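Local coordinates for adhesion and penetration protein autotransporter (Haemophilus influenzae, PDB 3SYJ) that promotes bacterial adherence to and invasion of host cells as a self-associating surface autotransporter, and is probably also a serine protease, at residues 146-157 against 217-228. Residues are numbered along the deposited sequence; the frame is centred on the assembly and turned at random.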
ATOM      1  N   THR A 146      47.524  37.546 -19.992  1.00 27.90           N
ATOM      2  CA  THR A 146      46.666  36.550 -20.619  1.00 27.37           C
ATOM      3  C   THR A 146      47.265  35.180 -20.348  1.00 23.80           C
ATOM      4  O   THR A 146      46.573  34.251 -19.943  1.00 26.55           O
ATOM      5  CB  THR A 146      46.559  36.766 -22.134  1.00 30.22           C
ATOM      6  OG1 THR A 146      45.873  37.996 -22.395  1.00 38.15           O
ATOM      7  CG2 THR A 146      45.785  35.630 -22.772  1.00 28.51           C
ATOM      8  N   LYS A 147      48.571  35.074 -20.554  1.00 25.41           N
ATOM      9  CA  LYS A 147      49.305  33.851 -20.261  1.00 29.28           C
ATOM     10  C   LYS A 147      49.448  33.645 -18.750  1.00 28.52           C
ATOM     11  O   LYS A 147      49.359  32.518 -18.255  1.00 27.09           O
ATOM     12  CB  LYS A 147      50.682  33.895 -20.933  1.00 31.16           C
ATOM     13  CG  LYS A 147      51.538  32.637 -20.773  1.00 37.76           C
ATOM     14  CD  LYS A 147      52.880  32.822 -21.488  1.00 38.48           C
ATOM     15  CE  LYS A 147      53.846  31.663 -21.258  1.00 38.40           C
ATOM     16  NZ  LYS A 147      55.223  31.993 -21.755  1.00 34.79           N
ATOM     17  N   TYR A 148      49.659  34.743 -18.026  1.00 23.65           N
ATOM     18  CA  TYR A 148      49.859  34.714 -16.581  1.00 22.37           C
ATOM     19  C   TYR A 148      48.860  35.628 -15.875  1.00 21.10           C
ATOM     20  O   TYR A 148      49.208  36.745 -15.489  1.00 21.35           O
ATOM     21  CB  TYR A 148      51.270  35.190 -16.252  1.00 22.76           C
ATOM     22  CG  TYR A 148      52.365  34.318 -16.821  1.00 25.97           C
ATOM     23  CD1 TYR A 148      52.596  33.042 -16.324  1.00 22.01           C
ATOM     24  CD2 TYR A 148      53.177  34.776 -17.845  1.00 31.71           C
ATOM     25  CE1 TYR A 148      53.603  32.248 -16.835  1.00 25.62           C
ATOM     26  CE2 TYR A 148      54.189  33.991 -18.366  1.00 29.33           C
ATOM     27  CZ  TYR A 148      54.399  32.731 -17.859  1.00 30.95           C
ATOM     28  OH  TYR A 148      55.406  31.956 -18.384  1.00 31.88           O
ATOM     29  N   PRO A 149      47.616  35.160 -15.711  1.00 16.54           N
ATOM     30  CA  PRO A 149      46.513  35.983 -15.201  1.00 16.21           C
ATOM     31  C   PRO A 149      46.536  36.196 -13.695  1.00 20.80           C
ATOM     32  O   PRO A 149      46.098  37.248 -13.231  1.00 21.32           O
ATOM     33  CB  PRO A 149      45.272  35.173 -15.568  1.00 17.11           C
ATOM     34  CG  PRO A 149      45.738  33.783 -15.684  1.00 17.80           C
ATOM     35  CD  PRO A 149      47.166  33.824 -16.137  1.00 17.75           C
ATOM     36  N   GLU A 150      47.020  35.211 -12.947  1.00 17.68           N
ATOM     37  CA  GLU A 150      47.044  35.298 -11.493  1.00 16.25           C
ATOM     38  C   GLU A 150      48.471  35.273 -10.947  1.00 16.96           C
ATOM     39  O   GLU A 150      49.362  34.638 -11.518  1.00 19.94           O
ATOM     40  CB  GLU A 150      46.208  34.174 -10.885  1.00 14.71           C
ATOM     41  CG  GLU A 150      44.794  34.083 -11.453  1.00 14.76           C
ATOM     42  CD  GLU A 150      43.812  35.039 -10.800  1.00 19.79           C
ATOM     43  OE1 GLU A 150      44.239  35.861  -9.960  1.00 23.31           O
ATOM     44  OE2 GLU A 150      42.605  34.963 -11.119  1.00 18.35           O
ATOM     45  N   ARG A 151      48.686  35.988  -9.849  1.00 16.57           N
ATOM     46  CA  ARG A 151      49.990  36.039  -9.204  1.00 16.19           C
ATOM     47  C   ARG A 151      49.770  36.256  -7.710  1.00 19.15           C
ATOM     48  O   ARG A 151      48.965  37.106  -7.327  1.00 20.40           O
ATOM     49  CB  ARG A 151      50.850  37.166  -9.792  1.00 14.48           C
ATOM     50  CG  ARG A 151      52.262  36.719 -10.131  1.00 20.94           C
ATOM     51  CD  ARG A 151      53.298  37.823 -10.052  1.00 17.13           C
ATOM     52  NE  ARG A 151      53.481  38.566 -11.293  1.00 25.29           N
ATOM     53  CZ  ARG A 151      54.647  38.724 -11.923  1.00 22.93           C
ATOM     54  NH1 ARG A 151      55.754  38.180 -11.449  1.00 18.22           N
ATOM     55  NH2 ARG A 151      54.705  39.438 -13.034  1.00 28.32           N
ATOM     56  N   VAL A 152      50.469  35.495  -6.866  1.00 13.46           N
ATOM     57  CA  VAL A 152      50.302  35.616  -5.414  1.00 12.58           C
ATOM     58  C   VAL A 152      51.632  35.520  -4.655  1.00 14.96           C
ATOM     59  O   VAL A 152      52.635  35.056  -5.201  1.00 15.57           O
ATOM     60  CB  VAL A 152      49.346  34.543  -4.859  1.00 12.54           C
ATOM     61  CG1 VAL A 152      47.991  34.623  -5.537  1.00 12.47           C
ATOM     62  CG2 VAL A 152      49.942  33.160  -5.044  1.00 12.48           C
ATOM     63  N   ARG A 153      51.636  35.970  -3.401  1.00 12.45           N
ATOM     64  CA  ARG A 153      52.802  35.834  -2.524  1.00 12.82           C
ATOM     65  C   ARG A 153      52.362  35.551  -1.091  1.00 12.91           C
ATOM     66  O   ARG A 153      51.186  35.673  -0.745  1.00 12.76           O
ATOM     67  CB  ARG A 153      53.706  37.079  -2.566  1.00 12.81           C
ATOM     68  CG  ARG A 153      53.135  38.329  -1.872  1.00 14.74           C
ATOM     69  CD  ARG A 153      54.245  39.311  -1.458  1.00 11.70           C
ATOM     70  NE  ARG A 153      55.146  38.703  -0.477  1.00 13.50           N
ATOM     71  CZ  ARG A 153      54.962  38.729   0.843  1.00 19.38           C
ATOM     72  NH1 ARG A 153      53.916  39.364   1.365  1.00 16.96           N
ATOM     73  NH2 ARG A 153      55.836  38.127   1.649  1.00 17.74           N
ATOM     74  N   ILE A 154      53.309  35.173  -0.248  1.00 11.52           N
ATOM     75  CA  ILE A 154      52.969  34.758   1.096  1.00 11.39           C
ATOM     76  C   ILE A 154      54.217  34.853   1.946  1.00 11.36           C
ATOM     77  O   ILE A 154      55.316  34.571   1.470  1.00 15.35           O
ATOM     78  CB  ILE A 154      52.434  33.310   1.092  1.00 13.45           C
ATOM     79  CG1 ILE A 154      52.117  32.845   2.522  1.00 12.39           C
ATOM     80  CG2 ILE A 154      53.435  32.380   0.411  1.00 12.56           C
ATOM     81  CD1 ILE A 154      51.474  31.472   2.608  1.00 11.81           C
ATOM     82  N   GLY A 155      54.062  35.255   3.202  1.00 12.70           N
ATOM     83  CA  GLY A 155      55.213  35.377   4.085  1.00 14.31           C
ATOM     84  C   GLY A 155      54.867  35.643   5.537  1.00 14.34           C
ATOM     85  O   GLY A 155      53.701  35.831   5.886  1.00 13.08           O
ATOM     86  N   SER A 156      55.883  35.665   6.393  1.00 13.02           N
ATOM     87  CA  SER A 156      55.651  35.914   7.806  1.00 16.77           C
ATOM     88  C   SER A 156      56.442  37.111   8.328  1.00 17.96           C
ATOM     89  O   SER A 156      56.627  37.263   9.531  1.00 15.33           O
ATOM     90  CB  SER A 156      55.981  34.666   8.621  1.00 19.85           C
ATOM     91  OG  SER A 156      57.374  34.412   8.609  1.00 17.37           O
ATOM     92  N   GLY A 157      56.910  37.961   7.424  1.00 15.65           N
ATOM     93  CA  GLY A 157      57.635  39.151   7.832  1.00 19.77           C
ATOM     94  C   GLY A 157      56.802  40.094   8.689  1.00 19.21           C
ATOM     95  O   GLY A 157      55.590  39.928   8.810  1.00 18.28           O
ATOM     96  N   ASP A 217      60.265  39.096   5.403  1.00 22.45           N
ATOM     97  CA  ASP A 217      59.635  38.447   4.266  1.00 19.74           C
ATOM     98  C   ASP A 217      60.665  38.042   3.228  1.00 22.34           C
ATOM     99  O   ASP A 217      60.320  37.387   2.243  1.00 24.95           O
ATOM    100  CB  ASP A 217      58.589  39.368   3.636  1.00 20.91           C
ATOM    101  CG  ASP A 217      57.258  39.337   4.376  1.00 23.25           C
ATOM    102  OD1 ASP A 217      56.706  38.226   4.566  1.00 18.75           O
ATOM    103  OD2 ASP A 217      56.756  40.419   4.757  1.00 21.82           O
ATOM    104  N   SER A 218      61.924  38.430   3.439  1.00 20.93           N
ATOM    105  CA  SER A 218      62.994  38.070   2.504  1.00 21.67           C
ATOM    106  C   SER A 218      63.071  36.557   2.379  1.00 23.03           C
ATOM    107  O   SER A 218      63.078  35.844   3.378  1.00 19.33           O
ATOM    108  CB  SER A 218      64.352  38.612   2.963  1.00 24.68           C
ATOM    109  OG  SER A 218      64.405  40.025   2.876  1.00 38.58           O
ATOM    110  N   GLY A 219      63.125  36.066   1.148  1.00 22.85           N
ATOM    111  CA  GLY A 219      63.180  34.638   0.913  1.00 22.46           C
ATOM    112  C   GLY A 219      61.815  34.048   0.634  1.00 19.16           C
ATOM    113  O   GLY A 219      61.710  33.046  -0.077  1.00 19.96           O
ATOM    114  N   SER A 220      60.773  34.667   1.187  1.00 19.33           N
ATOM    115  CA  SER A 220      59.401  34.204   0.973  1.00 19.93           C
ATOM    116  C   SER A 220      59.102  34.115  -0.520  1.00 18.43           C
ATOM    117  O   SER A 220      59.655  34.877  -1.310  1.00 18.98           O
ATOM    118  CB  SER A 220      58.388  35.125   1.672  1.00 17.09           C
ATOM    119  OG  SER A 220      58.168  36.302   0.908  1.00 19.49           O
ATOM    120  N   PRO A 221      58.214  33.187  -0.908  1.00 17.10           N
ATOM    121  CA  PRO A 221      57.997  32.861  -2.316  1.00 12.98           C
ATOM    122  C   PRO A 221      56.927  33.710  -2.984  1.00 13.55           C
ATOM    123  O   PRO A 221      55.996  34.192  -2.347  1.00 12.00           O
ATOM    124  CB  PRO A 221      57.487  31.416  -2.260  1.00 11.18           C
ATOM    125  CG  PRO A 221      57.136  31.149  -0.815  1.00 12.92           C
ATOM    126  CD  PRO A 221      57.325  32.403  -0.037  1.00 15.36           C
ATOM    127  N   MET A 222      57.052  33.850  -4.292  1.00 15.29           N
ATOM    128  CA  MET A 222      56.062  34.539  -5.092  1.00 15.64           C
ATOM    129  C   MET A 222      55.721  33.580  -6.226  1.00 14.58           C
ATOM    130  O   MET A 222      56.615  33.002  -6.842  1.00 17.32           O
ATOM    131  CB  MET A 222      56.652  35.864  -5.584  1.00 14.50           C
ATOM    132  CG  MET A 222      55.811  36.653  -6.558  1.00 16.14           C
ATOM    133  SD  MET A 222      56.418  36.545  -8.247  1.00 21.94           S
ATOM    134  CE  MET A 222      55.219  35.432  -8.911  1.00 23.10           C
ATOM    135  N   PHE A 223      54.428  33.384  -6.475  1.00 14.22           N
ATOM    136  CA  PHE A 223      53.966  32.374  -7.419  1.00 13.22           C
ATOM    137  C   PHE A 223      53.213  33.000  -8.575  1.00 15.02           C
ATOM    138  O   PHE A 223      52.536  34.011  -8.409  1.00 14.40           O
ATOM    139  CB  PHE A 223      53.031  31.384  -6.719  1.00 12.07           C
ATOM    140  CG  PHE A 223      53.640  30.710  -5.531  1.00 11.62           C
ATOM    141  CD1 PHE A 223      54.264  29.480  -5.663  1.00  9.77           C
ATOM    142  CD2 PHE A 223      53.589  31.304  -4.280  1.00 10.85           C
ATOM    143  CE1 PHE A 223      54.834  28.849  -4.564  1.00  9.35           C
ATOM    144  CE2 PHE A 223      54.150  30.680  -3.175  1.00 12.31           C
ATOM    145  CZ  PHE A 223      54.775  29.445  -3.321  1.00  8.46           C
ATOM    146  N   ILE A 224      53.316  32.391  -9.751  1.00 14.68           N
ATOM    147  CA  ILE A 224      52.596  32.892 -10.910  1.00 14.67           C
ATOM    148  C   ILE A 224      51.803  31.772 -11.568  1.00 19.43           C
ATOM    149  O   ILE A 224      52.255  30.623 -11.623  1.00 16.95           O
ATOM    150  CB  ILE A 224      53.546  33.598 -11.917  1.00 20.34           C
ATOM    151  CG1 ILE A 224      52.755  34.479 -12.898  1.00 18.51           C
ATOM    152  CG2 ILE A 224      54.451  32.585 -12.634  1.00 16.38           C
ATOM    153  CD1 ILE A 224      53.626  35.372 -13.759  1.00 16.34           C
ATOM    154  N   TYR A 225      50.603  32.094 -12.037  1.00 16.46           N
ATOM    155  CA  TYR A 225      49.785  31.090 -12.696  1.00 16.63           C
ATOM    156  C   TYR A 225      50.017  31.079 -14.203  1.00 21.10           C
ATOM    157  O   TYR A 225      49.783  32.081 -14.880  1.00 16.98           O
ATOM    158  CB  TYR A 225      48.302  31.313 -12.412  1.00 14.93           C
ATOM    159  CG  TYR A 225      47.427  30.156 -12.877  1.00 15.36           C
ATOM    160  CD1 TYR A 225      47.440  28.947 -12.200  1.00 15.07           C
ATOM    161  CD2 TYR A 225      46.601  30.276 -13.986  1.00 16.15           C
ATOM    162  CE1 TYR A 225      46.650  27.888 -12.601  1.00 19.82           C
ATOM    163  CE2 TYR A 225      45.806  29.221 -14.403  1.00 20.29           C
ATOM    164  CZ  TYR A 225      45.837  28.024 -13.703  1.00 20.73           C
ATOM    165  OH  TYR A 225      45.057  26.961 -14.083  1.00 17.45           O
ATOM    166  N   ASP A 226      50.483  29.940 -14.713  1.00 20.21           N
ATOM    167  CA  ASP A 226      50.595  29.707 -16.149  1.00 20.28           C
ATOM    168  C   ASP A 226      49.268  29.145 -16.660  1.00 21.67           C
ATOM    169  O   ASP A 226      48.915  28.011 -16.358  1.00 25.38           O
ATOM    170  CB  ASP A 226      51.734  28.724 -16.434  1.00 23.28           C
ATOM    171  CG  ASP A 226      52.043  28.588 -17.917  1.00 25.20           C
ATOM    172  OD1 ASP A 226      51.098  28.538 -18.733  1.00 25.97           O
ATOM    173  OD2 ASP A 226      53.239  28.524 -18.269  1.00 26.69           O
ATOM    174  N   ALA A 227      48.535  29.944 -17.427  1.00 24.28           N
ATOM    175  CA  ALA A 227      47.192  29.568 -17.872  1.00 27.63           C
ATOM    176  C   ALA A 227      47.215  28.551 -19.012  1.00 29.58           C
ATOM    177  O   ALA A 227      46.266  27.789 -19.197  1.00 27.35           O
ATOM    178  CB  ALA A 227      46.407  30.804 -18.288  1.00 25.95           C
ATOM    179  N   GLU A 228      48.295  28.550 -19.782  1.00 27.57           N
ATOM    180  CA  GLU A 228      48.436  27.586 -20.861  1.00 30.55           C
ATOM    181  C   GLU A 228      48.654  26.190 -20.271  1.00 29.74           C
ATOM    182  O   GLU A 228      47.958  25.241 -20.638  1.00 33.05           O
ATOM    183  CB  GLU A 228      49.570  28.021 -21.792  1.00 31.08           C
ATOM    184  CG  GLU A 228      49.608  29.543 -21.964  1.00 33.73           C
ATOM    185  CD  GLU A 228      50.453  30.016 -23.141  1.00 47.22           C
ATOM    186  OE1 GLU A 228      51.586  29.515 -23.314  1.00 53.02           O
ATOM    187  OE2 GLU A 228      49.980  30.901 -23.892  1.00 46.95           O
TER
HETATM  188  O   HOH W   1      55.624  29.399 -17.219  1.00 29.07           O
HETATM  189  O   HOH W   2      57.046  36.739  -1.286  1.00 12.95           O
HETATM  190  O   HOH W   3      53.739  38.855   4.205  1.00 16.12           O
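Arg153 and Asp217 form a salt bridge, NH2 to OD1 at 3.0 Å, whose hydrogen bond is weak: the N-H is bent away from OD1, and guanidinium and carboxylate planes lie 77° apart. The same NH2 makes a straighter bond to Ser220 OG (3.1 Å, 164° at the hydrogen), within the guanidinium plane. With CG between backbone N and carbonyl carbon (chi1 72°) and a bend at chi3, Arg153 folds toward the 217-220 type II turn; one water accepts from NE, another links NH1 to Asp217 OD1. From above its carboxylate plane, Asp217 OD1 also accepts Gly157 N at 2.9 Å, while OD2 takes Ser214 N and the N-terminal amine of Gly1, recalling the activated state of chymotrypsin-like proteases. Asp217 O receives both N and OG of Ser220.

Beyond the turn, strands 151-155 and 221-226 run antiparallel. Val152 and Phe223 are the hydrogen-bonded pair, Phe223 N to Val152 O being 2.8 Å; Tyr225 N reaches Glu150 O, and Ala227 N meets Lys147 O.

On the face bearing Arg151, Ile224 CD1 sits over the guanidinium centre, 3.9 Å above its plane, and packs against Tyr148 CB at 3.4 Å. Met222 SD lies at the guanidinium edge, weakly bonded by NH1. On the other face, Val152 CG2 meets Phe223 CB and Ile154 CG2 approaches the Phe223 ring edge; helix 9-17 packs on Val152 and Ile154.

This pairing of sequence-distant strands belongs to the S6 protease domain. Ser218, the probable catalytic serine, touches His73. The bonds gripping Asp217 and Ser220 on either side of it probably help fix the turn's conformation.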